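Local atomic coordinates of putative non-ribosomal peptide synthetase (PDB entry 6M7L), a protein that probably serves as a condensation-type domain of a non-ribosomal peptide synthetase, and is seen here bound to another protein. Residues A62-D67 and G170-G175; A118-D123 and P129-L134; R384-W389 and T396-M401. One frame throughout, in Å; residues are numbered along the deposited sequence.

Contact 1 of 3, residues A62-D67 and G170-G175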
ATOM      1  N   ALA A  62      -9.012 -19.266 -12.500  1.00 60.66           N
ATOM      2  CA  ALA A  62     -10.467 -19.360 -12.561  1.00 59.61           C
ATOM      3  C   ALA A  62     -11.061 -19.581 -11.176  1.00 65.18           C
ATOM      4  O   ALA A  62     -12.065 -18.955 -10.815  1.00 64.95           O
ATOM      5  CB  ALA A  62     -10.881 -20.485 -13.510  1.00 64.99           C
ATOM      6  N   GLY A  63     -10.454 -20.465 -10.383  1.00 66.83           N
ATOM      7  CA  GLY A  63     -10.929 -20.671  -9.027  1.00 65.97           C
ATOM      8  C   GLY A  63     -10.769 -19.437  -8.163  1.00 63.55           C
ATOM      9  O   GLY A  63     -11.651 -19.105  -7.366  1.00 63.66           O
ATOM     10  N   ALA A  64      -9.642 -18.737  -8.311  1.00 63.95           N
ATOM     11  CA  ALA A  64      -9.417 -17.520  -7.537  1.00 67.55           C
ATOM     12  C   ALA A  64     -10.424 -16.438  -7.906  1.00 67.58           C
ATOM     13  O   ALA A  64     -10.914 -15.714  -7.029  1.00 60.22           O
ATOM     14  CB  ALA A  64      -7.991 -17.018  -7.748  1.00 67.02           C
ATOM     15  N   LEU A  65     -10.739 -16.308  -9.198  1.00 65.07           N
ATOM     16  CA  LEU A  65     -11.773 -15.367  -9.618  1.00 55.71           C
ATOM     17  C   LEU A  65     -13.101 -15.683  -8.942  1.00 62.41           C
ATOM     18  O   LEU A  65     -13.765 -14.791  -8.398  1.00 61.26           O
ATOM     19  CB  LEU A  65     -11.914 -15.392 -11.139  1.00 62.12           C
ATOM     20  CG  LEU A  65     -10.774 -14.753 -11.935  1.00 58.75           C
ATOM     21  CD1 LEU A  65     -10.915 -15.037 -13.425  1.00 51.21           C
ATOM     22  CD2 LEU A  65     -10.713 -13.258 -11.673  1.00 52.38           C
ATOM     23  N   ALA A  66     -13.496 -16.960  -8.951  1.00 54.51           N
ATOM     24  CA  ALA A  66     -14.710 -17.361  -8.249  1.00 51.65           C
ATOM     25  C   ALA A  66     -14.607 -17.100  -6.752  1.00 60.00           C
ATOM     26  O   ALA A  66     -15.617 -16.790  -6.108  1.00 61.83           O
ATOM     27  CB  ALA A  66     -15.006 -18.836  -8.513  1.00 54.85           C
ATOM     28  N   ASP A  67     -13.402 -17.213  -6.183  1.00 60.69           N
ATOM     29  CA  ASP A  67     -13.228 -16.972  -4.752  1.00 60.25           C
ATOM     30  C   ASP A  67     -13.438 -15.504  -4.406  1.00 59.31           C
ATOM     31  O   ASP A  67     -14.045 -15.187  -3.375  1.00 62.22           O
ATOM     32  CB  ASP A  67     -11.842 -17.429  -4.303  1.00 66.95           C
ATOM     33  CG  ASP A  67     -11.681 -18.929  -4.360  1.00 75.56           C
ATOM     34  OD1 ASP A  67     -12.688 -19.643  -4.164  1.00 77.65           O
ATOM     35  OD2 ASP A  67     -10.547 -19.394  -4.602  1.00 70.47           O
ATOM     36  N   GLY A 170      -2.866 -17.205  -4.778  1.00 69.76           N
ATOM     37  CA  GLY A 170      -1.773 -17.846  -4.066  1.00 65.73           C
ATOM     38  C   GLY A 170      -2.200 -19.127  -3.377  1.00 65.39           C
ATOM     39  O   GLY A 170      -1.443 -20.100  -3.327  1.00 66.15           O
ATOM     40  N   ALA A 171      -3.421 -19.148  -2.844  1.00 63.79           N
ATOM     41  CA  ALA A 171      -3.940 -20.368  -2.241  1.00 70.78           C
ATOM     42  C   ALA A 171      -4.375 -21.373  -3.300  1.00 73.81           C
ATOM     43  O   ALA A 171      -4.116 -22.575  -3.162  1.00 74.11           O
ATOM     44  CB  ALA A 171      -5.103 -20.037  -1.307  1.00 69.16           C
ATOM     45  N   ARG A 172      -5.029 -20.901  -4.365  1.00 67.42           N
ATOM     46  CA  ARG A 172      -5.514 -21.806  -5.402  1.00 67.94           C
ATOM     47  C   ARG A 172      -4.363 -22.451  -6.163  1.00 69.57           C
ATOM     48  O   ARG A 172      -4.443 -23.629  -6.533  1.00 72.09           O
ATOM     49  CB  ARG A 172      -6.439 -21.059  -6.363  1.00 68.16           C
ATOM     50  CG  ARG A 172      -7.808 -20.738  -5.789  1.00 66.98           C
ATOM     51  CD  ARG A 172      -8.702 -21.967  -5.747  1.00 68.08           C
ATOM     52  NE  ARG A 172      -9.941 -21.711  -5.016  1.00 72.60           N
ATOM     53  CZ  ARG A 172     -10.976 -22.545  -4.981  1.00 77.24           C
ATOM     54  NH1 ARG A 172     -10.929 -23.693  -5.642  1.00 84.67           N
ATOM     55  NH2 ARG A 172     -12.060 -22.227  -4.287  1.00 71.45           N
ATOM     56  N   ARG A 173      -3.287 -21.701  -6.409  1.00 69.19           N
ATOM     57  CA  ARG A 173      -2.141 -22.267  -7.112  1.00 71.78           C
ATOM     58  C   ARG A 173      -1.435 -23.343  -6.300  1.00 67.96           C
ATOM     59  O   ARG A 173      -0.619 -24.082  -6.858  1.00 69.22           O
ATOM     60  CB  ARG A 173      -1.144 -21.167  -7.484  1.00 64.77           C
ATOM     61  CG  ARG A 173      -0.245 -20.735  -6.344  1.00 73.68           C
ATOM     62  CD  ARG A 173       0.797 -19.737  -6.811  1.00 68.94           C
ATOM     63  NE  ARG A 173       2.130 -20.073  -6.318  1.00 77.24           N
ATOM     64  CZ  ARG A 173       3.086 -20.618  -7.065  1.00 73.97           C
ATOM     65  NH1 ARG A 173       2.862 -20.879  -8.346  1.00 70.36           N
ATOM     66  NH2 ARG A 173       4.268 -20.893  -6.532  1.00 73.80           N
ATOM     67  N   GLU A 174      -1.726 -23.442  -5.003  1.00 72.84           N
ATOM     68  CA  GLU A 174      -1.232 -24.514  -4.155  1.00 69.30           C
ATOM     69  C   GLU A 174      -2.307 -25.553  -3.863  1.00 72.65           C
ATOM     70  O   GLU A 174      -2.237 -26.238  -2.838  1.00 74.99           O
ATOM     71  CB  GLU A 174      -0.676 -23.938  -2.852  1.00 72.94           C
ATOM     72  CG  GLU A 174       0.488 -22.982  -3.054  1.00 71.23           C
ATOM     73  CD  GLU A 174       0.774 -22.141  -1.827  1.00 76.14           C
ATOM     74  OE1 GLU A 174       0.117 -22.359  -0.788  1.00 76.16           O
ATOM     75  OE2 GLU A 174       1.655 -21.257  -1.905  1.00 82.22           O
ATOM     76  N   GLY A 175      -3.299 -25.674  -4.741  1.00 78.18           N
ATOM     77  CA  GLY A 175      -4.352 -26.666  -4.576  1.00 77.27           C
ATOM     78  C   GLY A 175      -5.119 -26.546  -3.278  1.00 80.45           C
ATOM     79  O   GLY A 175      -5.478 -27.565  -2.674  1.00 90.57           O
TER

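Contact 2 of 3, residues A118-D123 and P129-L134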
ATOM      1  N   ALA A 118     -12.970  -3.803 -22.280  1.00 56.61           N
ATOM      2  CA  ALA A 118     -13.332  -2.915 -21.181  1.00 57.79           C
ATOM      3  C   ALA A 118     -14.629  -2.174 -21.464  1.00 58.25           C
ATOM      4  O   ALA A 118     -15.349  -1.807 -20.528  1.00 57.54           O
ATOM      5  CB  ALA A 118     -12.205  -1.920 -20.906  1.00 51.87           C
ATOM      6  N   GLY A 119     -14.947  -1.947 -22.737  1.00 61.15           N
ATOM      7  CA  GLY A 119     -16.143  -1.221 -23.108  1.00 59.43           C
ATOM      8  C   GLY A 119     -17.377  -2.057 -23.340  1.00 55.68           C
ATOM      9  O   GLY A 119     -18.476  -1.499 -23.396  1.00 64.17           O
ATOM     10  N   ARG A 120     -17.229  -3.374 -23.473  1.00 55.54           N
ATOM     11  CA  ARG A 120     -18.376  -4.235 -23.738  1.00 60.88           C
ATOM     12  C   ARG A 120     -19.428  -4.054 -22.648  1.00 64.58           C
ATOM     13  O   ARG A 120     -19.113  -4.191 -21.458  1.00 62.54           O
ATOM     14  CB  ARG A 120     -17.956  -5.703 -23.819  1.00 66.03           C
ATOM     15  CG  ARG A 120     -17.240  -6.093 -25.098  1.00 63.00           C
ATOM     16  CD  ARG A 120     -17.042  -7.598 -25.168  1.00 53.95           C
ATOM     17  NE  ARG A 120     -16.548  -8.020 -26.476  1.00 61.83           N
ATOM     18  CZ  ARG A 120     -16.228  -9.272 -26.784  1.00 70.62           C
ATOM     19  NH1 ARG A 120     -16.351 -10.234 -25.878  1.00 65.35           N
ATOM     20  NH2 ARG A 120     -15.786  -9.564 -28.000  1.00 68.59           N
ATOM     21  N   PRO A 121     -20.672  -3.749 -23.005  1.00 71.02           N
ATOM     22  CA  PRO A 121     -21.682  -3.445 -21.987  1.00 64.19           C
ATOM     23  C   PRO A 121     -22.063  -4.673 -21.175  1.00 60.39           C
ATOM     24  O   PRO A 121     -21.900  -5.818 -21.600  1.00 56.37           O
ATOM     25  CB  PRO A 121     -22.875  -2.937 -22.807  1.00 68.67           C
ATOM     26  CG  PRO A 121     -22.308  -2.596 -24.163  1.00 73.58           C
ATOM     27  CD  PRO A 121     -21.187  -3.560 -24.370  1.00 69.53           C
ATOM     28  N   PHE A 122     -22.578  -4.409 -19.978  1.00 62.18           N
ATOM     29  CA  PHE A 122     -23.125  -5.437 -19.108  1.00 61.14           C
ATOM     30  C   PHE A 122     -24.645  -5.438 -19.201  1.00 61.40           C
ATOM     31  O   PHE A 122     -25.276  -4.378 -19.261  1.00 65.41           O
ATOM     32  CB  PHE A 122     -22.714  -5.215 -17.649  1.00 60.08           C
ATOM     33  CG  PHE A 122     -21.271  -5.513 -17.358  1.00 63.62           C
ATOM     34  CD1 PHE A 122     -20.320  -4.507 -17.403  1.00 61.66           C
ATOM     35  CD2 PHE A 122     -20.871  -6.791 -17.005  1.00 66.29           C
ATOM     36  CE1 PHE A 122     -18.992  -4.774 -17.121  1.00 59.79           C
ATOM     37  CE2 PHE A 122     -19.542  -7.064 -16.720  1.00 56.13           C
ATOM     38  CZ  PHE A 122     -18.603  -6.054 -16.778  1.00 57.34           C
ATOM     39  N   ASP A 123     -25.229  -6.632 -19.215  1.00 69.32           N
ATOM     40  CA  ASP A 123     -26.669  -6.804 -19.028  1.00 63.61           C
ATOM     41  C   ASP A 123     -26.870  -7.122 -17.552  1.00 60.60           C
ATOM     42  O   ASP A 123     -26.942  -8.284 -17.149  1.00 68.29           O
ATOM     43  CB  ASP A 123     -27.222  -7.897 -19.933  1.00 65.98           C
ATOM     44  CG  ASP A 123     -28.704  -8.142 -19.712  1.00 75.60           C
ATOM     45  OD1 ASP A 123     -29.315  -7.420 -18.893  1.00 72.45           O
ATOM     46  OD2 ASP A 123     -29.259  -9.060 -20.352  1.00 79.26           O
ATOM     47  N   PRO A 129     -21.843  -8.445 -12.192  1.00 51.72           N
ATOM     48  CA  PRO A 129     -21.343  -7.155 -12.686  1.00 54.77           C
ATOM     49  C   PRO A 129     -19.833  -7.097 -12.866  1.00 56.81           C
ATOM     50  O   PRO A 129     -19.238  -6.023 -12.727  1.00 52.37           O
ATOM     51  CB  PRO A 129     -21.812  -6.176 -11.605  1.00 49.46           C
ATOM     52  CG  PRO A 129     -21.804  -6.998 -10.358  1.00 54.55           C
ATOM     53  CD  PRO A 129     -22.131  -8.411 -10.748  1.00 57.20           C
ATOM     54  N   TRP A 130     -19.199  -8.225 -13.176  1.00 50.88           N
ATOM     55  CA  TRP A 130     -17.784  -8.192 -13.512  1.00 55.98           C
ATOM     56  C   TRP A 130     -17.435  -9.414 -14.348  1.00 54.44           C
ATOM     57  O   TRP A 130     -18.181 -10.395 -14.394  1.00 52.63           O
ATOM     58  CB  TRP A 130     -16.899  -8.106 -12.260  1.00 59.88           C
ATOM     59  CG  TRP A 130     -16.853  -9.343 -11.417  1.00 58.34           C
ATOM     60  CD1 TRP A 130     -17.910 -10.099 -11.003  1.00 59.08           C
ATOM     61  CD2 TRP A 130     -15.683  -9.949 -10.856  1.00 60.48           C
ATOM     62  NE1 TRP A 130     -17.469 -11.148 -10.233  1.00 62.55           N
ATOM     63  CE2 TRP A 130     -16.105 -11.076 -10.127  1.00 64.58           C
ATOM     64  CE3 TRP A 130     -14.317  -9.650 -10.907  1.00 56.76           C
ATOM     65  CZ2 TRP A 130     -15.213 -11.903  -9.447  1.00 62.40           C
ATOM     66  CZ3 TRP A 130     -13.432 -10.475 -10.238  1.00 55.75           C
ATOM     67  CH2 TRP A 130     -13.883 -11.587  -9.518  1.00 64.95           C
ATOM     68  N   ARG A 131     -16.289  -9.329 -15.018  1.00 54.38           N
ATOM     69  CA  ARG A 131     -15.821 -10.388 -15.899  1.00 54.34           C
ATOM     70  C   ARG A 131     -14.320 -10.229 -16.090  1.00 55.13           C
ATOM     71  O   ARG A 131     -13.743  -9.182 -15.787  1.00 49.64           O
ATOM     72  CB  ARG A 131     -16.549 -10.356 -17.245  1.00 50.62           C
ATOM     73  CG  ARG A 131     -16.599  -8.978 -17.865  1.00 57.29           C
ATOM     74  CD  ARG A 131     -17.067  -9.014 -19.308  1.00 58.05           C
ATOM     75  NE  ARG A 131     -16.581  -7.840 -20.024  1.00 61.33           N
ATOM     76  CZ  ARG A 131     -17.304  -6.757 -20.282  1.00 64.25           C
ATOM     77  NH1 ARG A 131     -18.573  -6.691 -19.903  1.00 60.80           N
ATOM     78  NH2 ARG A 131     -16.751  -5.740 -20.927  1.00 65.44           N
ATOM     79  N   ALA A 132     -13.693 -11.286 -16.600  1.00 53.36           N
ATOM     80  CA  ALA A 132     -12.251 -11.331 -16.774  1.00 55.25           C
ATOM     81  C   ALA A 132     -11.911 -11.814 -18.175  1.00 55.97           C
ATOM     82  O   ALA A 132     -12.556 -12.726 -18.701  1.00 52.23           O
ATOM     83  CB  ALA A 132     -11.593 -12.244 -15.732  1.00 53.78           C
ATOM     84  N   HIS A 133     -10.890 -11.202 -18.771  1.00 53.59           N
ATOM     85  CA  HIS A 133     -10.437 -11.543 -20.115  1.00 54.52           C
ATOM     86  C   HIS A 133      -8.947 -11.849 -20.049  1.00 62.15           C
ATOM     87  O   HIS A 133      -8.134 -10.944 -19.838  1.00 59.78           O
ATOM     88  CB  HIS A 133     -10.718 -10.409 -21.097  1.00 56.60           C
ATOM     89  CG  HIS A 133     -12.094  -9.833 -20.972  1.00 55.66           C
ATOM     90  ND1 HIS A 133     -13.138 -10.215 -21.786  1.00 56.42           N
ATOM     91  CD2 HIS A 133     -12.599  -8.911 -20.119  1.00 60.02           C
ATOM     92  CE1 HIS A 133     -14.227  -9.547 -21.444  1.00 53.52           C
ATOM     93  NE2 HIS A 133     -13.926  -8.750 -20.435  1.00 52.82           N
ATOM     94  N   LEU A 134      -8.594 -13.119 -20.225  1.00 54.36           N
ATOM     95  CA  LEU A 134      -7.203 -13.540 -20.221  1.00 54.53           C
ATOM     96  C   LEU A 134      -6.670 -13.543 -21.647  1.00 59.97           C
ATOM     97  O   LEU A 134      -7.336 -14.034 -22.565  1.00 65.45           O
ATOM     98  CB  LEU A 134      -7.063 -14.928 -19.594  1.00 60.59           C
ATOM     99  CG  LEU A 134      -5.651 -15.511 -19.534  1.00 62.44           C
ATOM    100  CD1 LEU A 134      -4.709 -14.555 -18.819  1.00 59.30           C
ATOM    101  CD2 LEU A 134      -5.673 -16.866 -18.847  1.00 66.22           C
TER

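Contact 3 of 3, residues R384-W389 and T396-M401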
ATOM      1  N   ARG A 384       1.567   4.340  -4.383  1.00 90.12           N
ATOM      2  CA  ARG A 384       0.724   3.907  -5.491  1.00 85.18           C
ATOM      3  C   ARG A 384       0.294   2.462  -5.281  1.00 82.90           C
ATOM      4  O   ARG A 384       1.147   1.598  -5.047  1.00 81.16           O
ATOM      5  CB  ARG A 384       1.460   4.041  -6.817  1.00 83.64           C
ATOM      6  CG  ARG A 384       1.652   5.476  -7.272  1.00 85.95           C
ATOM      7  CD  ARG A 384       0.492   5.947  -8.138  1.00 92.18           C
ATOM      8  NE  ARG A 384       0.580   5.424  -9.498  1.00 92.64           N
ATOM      9  CZ  ARG A 384      -0.222   5.788 -10.495  1.00100.45           C
ATOM     10  NH1 ARG A 384      -1.179   6.681 -10.287  1.00 98.26           N
ATOM     11  NH2 ARG A 384      -0.064   5.261 -11.702  1.00 99.41           N
ATOM     12  N   PRO A 385      -1.006   2.164  -5.349  1.00 83.24           N
ATOM     13  CA  PRO A 385      -1.445   0.776  -5.128  1.00 75.08           C
ATOM     14  C   PRO A 385      -0.959  -0.185  -6.197  1.00 70.69           C
ATOM     15  O   PRO A 385      -0.822  -1.383  -5.918  1.00 70.29           O
ATOM     16  CB  PRO A 385      -2.976   0.891  -5.128  1.00 76.13           C
ATOM     17  CG  PRO A 385      -3.260   2.119  -5.934  1.00 74.45           C
ATOM     18  CD  PRO A 385      -2.133   3.066  -5.639  1.00 73.89           C
ATOM     19  N   GLU A 386      -0.684   0.306  -7.408  1.00 75.31           N
ATOM     20  CA  GLU A 386      -0.269  -0.574  -8.497  1.00 73.70           C
ATOM     21  C   GLU A 386       1.106  -1.176  -8.244  1.00 78.16           C
ATOM     22  O   GLU A 386       1.414  -2.251  -8.772  1.00 78.32           O
ATOM     23  CB  GLU A 386      -0.271   0.190  -9.823  1.00 70.14           C
ATOM     24  CG  GLU A 386      -1.578   0.903 -10.152  1.00 72.27           C
ATOM     25  CD  GLU A 386      -1.740   2.217  -9.403  1.00 84.64           C
ATOM     26  OE1 GLU A 386      -2.828   2.828  -9.493  1.00 85.87           O
ATOM     27  OE2 GLU A 386      -0.784   2.636  -8.719  1.00 85.97           O
ATOM     28  N   GLU A 387       1.942  -0.502  -7.454  1.00 80.99           N
ATOM     29  CA  GLU A 387       3.271  -1.024  -7.162  1.00 80.50           C
ATOM     30  C   GLU A 387       3.221  -2.254  -6.269  1.00 81.91           C
ATOM     31  O   GLU A 387       4.154  -3.065  -6.298  1.00 85.72           O
ATOM     32  CB  GLU A 387       4.128   0.057  -6.497  1.00 89.81           C
ATOM     33  CG  GLU A 387       3.935   1.462  -7.054  1.00 88.88           C
ATOM     34  CD  GLU A 387       4.628   1.681  -8.388  1.00 99.80           C
ATOM     35  OE1 GLU A 387       5.144   0.706  -8.973  1.00100.07           O
ATOM     36  OE2 GLU A 387       4.659   2.841  -8.850  1.00106.46           O
ATOM     37  N   SER A 388       2.157  -2.413  -5.482  1.00 76.14           N
ATOM     38  CA  SER A 388       2.043  -3.488  -4.507  1.00 74.86           C
ATOM     39  C   SER A 388       1.007  -4.532  -4.918  1.00 77.34           C
ATOM     40  O   SER A 388       0.381  -5.165  -4.064  1.00 77.03           O
ATOM     41  CB  SER A 388       1.712  -2.916  -3.129  1.00 65.90           C
ATOM     42  OG  SER A 388       1.676  -3.936  -2.146  1.00 81.31           O
ATOM     43  N   TRP A 389       0.812  -4.718  -6.222  1.00 72.26           N
ATOM     44  CA  TRP A 389      -0.029  -5.783  -6.753  1.00 65.48           C
ATOM     45  C   TRP A 389       0.873  -6.932  -7.186  1.00 65.44           C
ATOM     46  O   TRP A 389       1.729  -6.756  -8.060  1.00 68.67           O
ATOM     47  CB  TRP A 389      -0.869  -5.291  -7.932  1.00 61.89           C
ATOM     48  CG  TRP A 389      -1.980  -4.353  -7.559  1.00 61.14           C
ATOM     49  CD1 TRP A 389      -2.498  -4.145  -6.314  1.00 62.97           C
ATOM     50  CD2 TRP A 389      -2.707  -3.493  -8.446  1.00 63.00           C
ATOM     51  NE1 TRP A 389      -3.506  -3.210  -6.371  1.00 57.93           N
ATOM     52  CE2 TRP A 389      -3.652  -2.793  -7.668  1.00 58.56           C
ATOM     53  CE3 TRP A 389      -2.651  -3.247  -9.822  1.00 61.57           C
ATOM     54  CZ2 TRP A 389      -4.534  -1.865  -8.220  1.00 57.59           C
ATOM     55  CZ3 TRP A 389      -3.525  -2.325 -10.367  1.00 56.94           C
ATOM     56  CH2 TRP A 389      -4.454  -1.646  -9.568  1.00 50.87           C
ATOM     57  N   THR A 396       4.158  -9.603 -11.528  1.00 56.56           N
ATOM     58  CA  THR A 396       2.947  -8.825 -11.755  1.00 53.01           C
ATOM     59  C   THR A 396       3.293  -7.357 -11.962  1.00 57.33           C
ATOM     60  O   THR A 396       4.064  -6.783 -11.187  1.00 63.27           O
ATOM     61  CB  THR A 396       1.983  -8.967 -10.574  1.00 54.70           C
ATOM     62  OG1 THR A 396       1.792 -10.356 -10.270  1.00 60.03           O
ATOM     63  CG2 THR A 396       0.637  -8.334 -10.904  1.00 62.70           C
ATOM     64  N   SER A 397       2.713  -6.750 -12.999  1.00 58.81           N
ATOM     65  CA  SER A 397       2.897  -5.329 -13.265  1.00 51.00           C
ATOM     66  C   SER A 397       1.680  -4.796 -14.008  1.00 64.46           C
ATOM     67  O   SER A 397       1.099  -5.522 -14.830  1.00 58.03           O
ATOM     68  CB  SER A 397       4.167  -5.060 -14.078  1.00 47.64           C
ATOM     69  OG  SER A 397       4.118  -5.708 -15.338  1.00 64.05           O
ATOM     70  N   PRO A 398       1.274  -3.555 -13.749  1.00 63.70           N
ATOM     71  CA  PRO A 398       0.049  -3.033 -14.368  1.00 58.09           C
ATOM     72  C   PRO A 398       0.257  -2.632 -15.821  1.00 56.19           C
ATOM     73  O   PRO A 398       1.305  -2.107 -16.203  1.00 57.25           O
ATOM     74  CB  PRO A 398      -0.287  -1.815 -13.501  1.00 59.69           C
ATOM     75  CG  PRO A 398       1.033  -1.356 -12.992  1.00 63.49           C
ATOM     76  CD  PRO A 398       1.864  -2.599 -12.795  1.00 52.40           C
ATOM     77  N   VAL A 399      -0.766  -2.885 -16.628  1.00 60.43           N
ATOM     78  CA  VAL A 399      -0.786  -2.504 -18.037  1.00 56.41           C
ATOM     79  C   VAL A 399      -1.640  -1.248 -18.168  1.00 64.69           C
ATOM     80  O   VAL A 399      -2.805  -1.261 -17.741  1.00 64.82           O
ATOM     81  CB  VAL A 399      -1.337  -3.635 -18.918  1.00 64.28           C
ATOM     82  CG1 VAL A 399      -1.485  -3.167 -20.365  1.00 48.15           C
ATOM     83  CG2 VAL A 399      -0.444  -4.864 -18.825  1.00 56.30           C
ATOM     84  N   PRO A 400      -1.118  -0.160 -18.734  1.00 73.25           N
ATOM     85  CA  PRO A 400      -1.914   1.066 -18.836  1.00 69.28           C
ATOM     86  C   PRO A 400      -3.101   0.879 -19.765  1.00 63.76           C
ATOM     87  O   PRO A 400      -3.027   0.168 -20.768  1.00 72.14           O
ATOM     88  CB  PRO A 400      -0.917   2.088 -19.396  1.00 71.05           C
ATOM     89  CG  PRO A 400       0.081   1.262 -20.134  1.00 71.39           C
ATOM     90  CD  PRO A 400       0.220   0.004 -19.323  1.00 71.48           C
ATOM     91  N   MET A 401      -4.205   1.521 -19.407  1.00 69.48           N
ATOM     92  CA  MET A 401      -5.427   1.576 -20.188  1.00 68.30           C
ATOM     93  C   MET A 401      -5.727   3.026 -20.538  1.00 69.85           C
ATOM     94  O   MET A 401      -5.228   3.947 -19.879  1.00 71.53           O
ATOM     95  CB  MET A 401      -6.606   0.980 -19.404  1.00 65.51           C
ATOM     96  CG  MET A 401      -6.427  -0.464 -18.971  1.00 60.76           C
ATOM     97  SD  MET A 401      -6.999  -1.647 -20.202  1.00 63.35           S
ATOM     98  CE  MET A 401      -8.667  -1.056 -20.479  1.00 61.53           C
TER

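Contact 1 of 3, residues A62-D67 and G170-G175
A bend at chi2 (-76°) turns the R172 chain as it crosses to helix 58-71, laying CG and CD beside A64 and G63 and bringing the guanidinium to D67. D67 meets it from the opposite direction: with chi1 at -68°, its CG lies beside its own backbone N and opposite the carbonyl carbon, and both carboxylate oxygens face the arginine. The result is a two-pronged salt bridge. R172 NH2 donates to D67 OD1 at 2.7 Å, and D67 OD1 accepts on its syn lone pair, while R172 NE serves D67 OD2 at a modelled separation too short to be trusted as a length. The two planar groups are twisted by 29°, so the match is not coplanar. Small residues suit the approach: G63 has no side chain to obstruct the arginine, and its CA sits 4.1 Å above the guanidinium plane, toward the rim, while A64 offers CB at 4.2 Å from R172 CG. Were R172 an alanine, the D67 carboxylate would probably lose its cationic mate, and the backbone at G63 the chain that covers it. Just beyond, G175, at home with positive phi, closes a Schellman motif, and R173 and E174 form salt bridges to another protein chain. The bridge thus joins helix 58-71 to the C-terminal end of helix 155-172; A64 packs on L165 and A168 of that helix, and L65 reaches strands 100-102 and 130-136.

Contact 2 of 3, residues A118-D123 and P129-L134
R120 O is gripped by two nitrogens of one side chain: R131 NH2 donates to it at 2.9 Å, with an angle of 146° at the hydrogen, and R131 NH1 at 3.0 Å. The oxygen lies in the guanidinium plane, whereas NH1 stands well above the carbonyl plane. This end-on grip sits inside a beta-alpha-beta crossover, strand 100-102, helix 110-119 and strand 130-136, and fastens the chain leaving the helix to the returning strand. R117 O takes a further hydrogen bond from R131 NH2, so the guanidinium gathers carbonyls at the helix's C-terminal end, where backbone oxygens lack their usual helical partners and a cation is well suited.

Arginine also suits the spot because its flat cation can stack. R131 places CG between its backbone N and carbonyl carbon (chi1 48°), then runs extended across the F122 ring. Its guanidinium lies over one face, planes 29° apart, with R131 CZ 4.3 Å from the ring centroid in an off-centre cation-pi contact. R131 NH1 is 3.2 Å above the ring plane, over the centre. The opposite face meets P129 O, offset toward the rim, and H45 makes an edge-to-face contact, so buried F122 is wedged by polar as well as aromatic groups. R120 itself contributes CB beside R131 NH2, while its charged end leads away.

The third nitrogen is engaged too: R131 NE donates at 2.8 Å to H133 NE2, in the planes of both groups, so H133 ND1 is probably the protonated nitrogen that meets E101 OE2.

Contact 3 of 3, residues R384-W389 and T396-M401
E386 and P398 touch through aliphatic carbon, E386 CB resting 3.8 Å from P398 CG, and the proline ring also brings its CD to 4.1 Å from E386 O. Farther along, the W389 carbonyl sits against T396: W389 O is 3.4 Å from T396 CG2 and equally close to its CB. The threonine's first torsion (chi1 -51°) sorts its two branches: CG2 is opposite the backbone N and meets the carbonyl, OG1 lies beside that N and bonds to L391 N and L394 O.

The next shell holds these groups in place. W389 is buried, with its indole under its own turn: P385 O stands 3.2 Å above the ring plane and E386 CA lies over the same face, both toward the rim. W389 NE1 is hydrogen-bonded to D159 OD1, and the ring packs on V158 and V162 of helix 155-172 and on V48 of strand 45-53, a role for a large apolar residue with one N-H to satisfy. The E386 side chain bends at chi2 and leads its carboxylate away from P398, toward R384; R384 NE and E386 OE2, 3.2 Å apart, attract by charge alone. Along the strand, S397 and V399 pair through their backbones with R51 and A49 of strand 45-53, fixing strand 395-399 at the edge of the five-stranded sheet. Segment 384-389 belongs to the connection from strand 374-380 of the four-stranded sheet to this edge, so the chain here crosses between the two sheets of the condensation-domain fold.

No hydrogen bond crosses from 384-389 to 396-401. Proline has no N-H to offer, and the polar ends of E386, T396 and W389 find partners on other residues, so this contact rests on van der Waals packing and on side chains anchored independently.

In the fold
From the N terminus, helix 58-71 supplies 62-67, and the chain must run through 102 further residues before 170-175 closes contact 1. Contact 2 is nested inside that loop, closing a short loop, with five residues between its segments, as helix 110-119 gives way to strand 130-136. The two meet where L65 packs on W130 and A132. Contact 3 follows in series. It closes a short return after the chain has left strand 374-380 of the four-stranded sheet and entered strand 395-399, an edge of the five-stranded sheet that also holds strand 130-136. There M401 CE packs on A118 CB, linking contacts 2 and 3; contacts 1 and 3 do not touch.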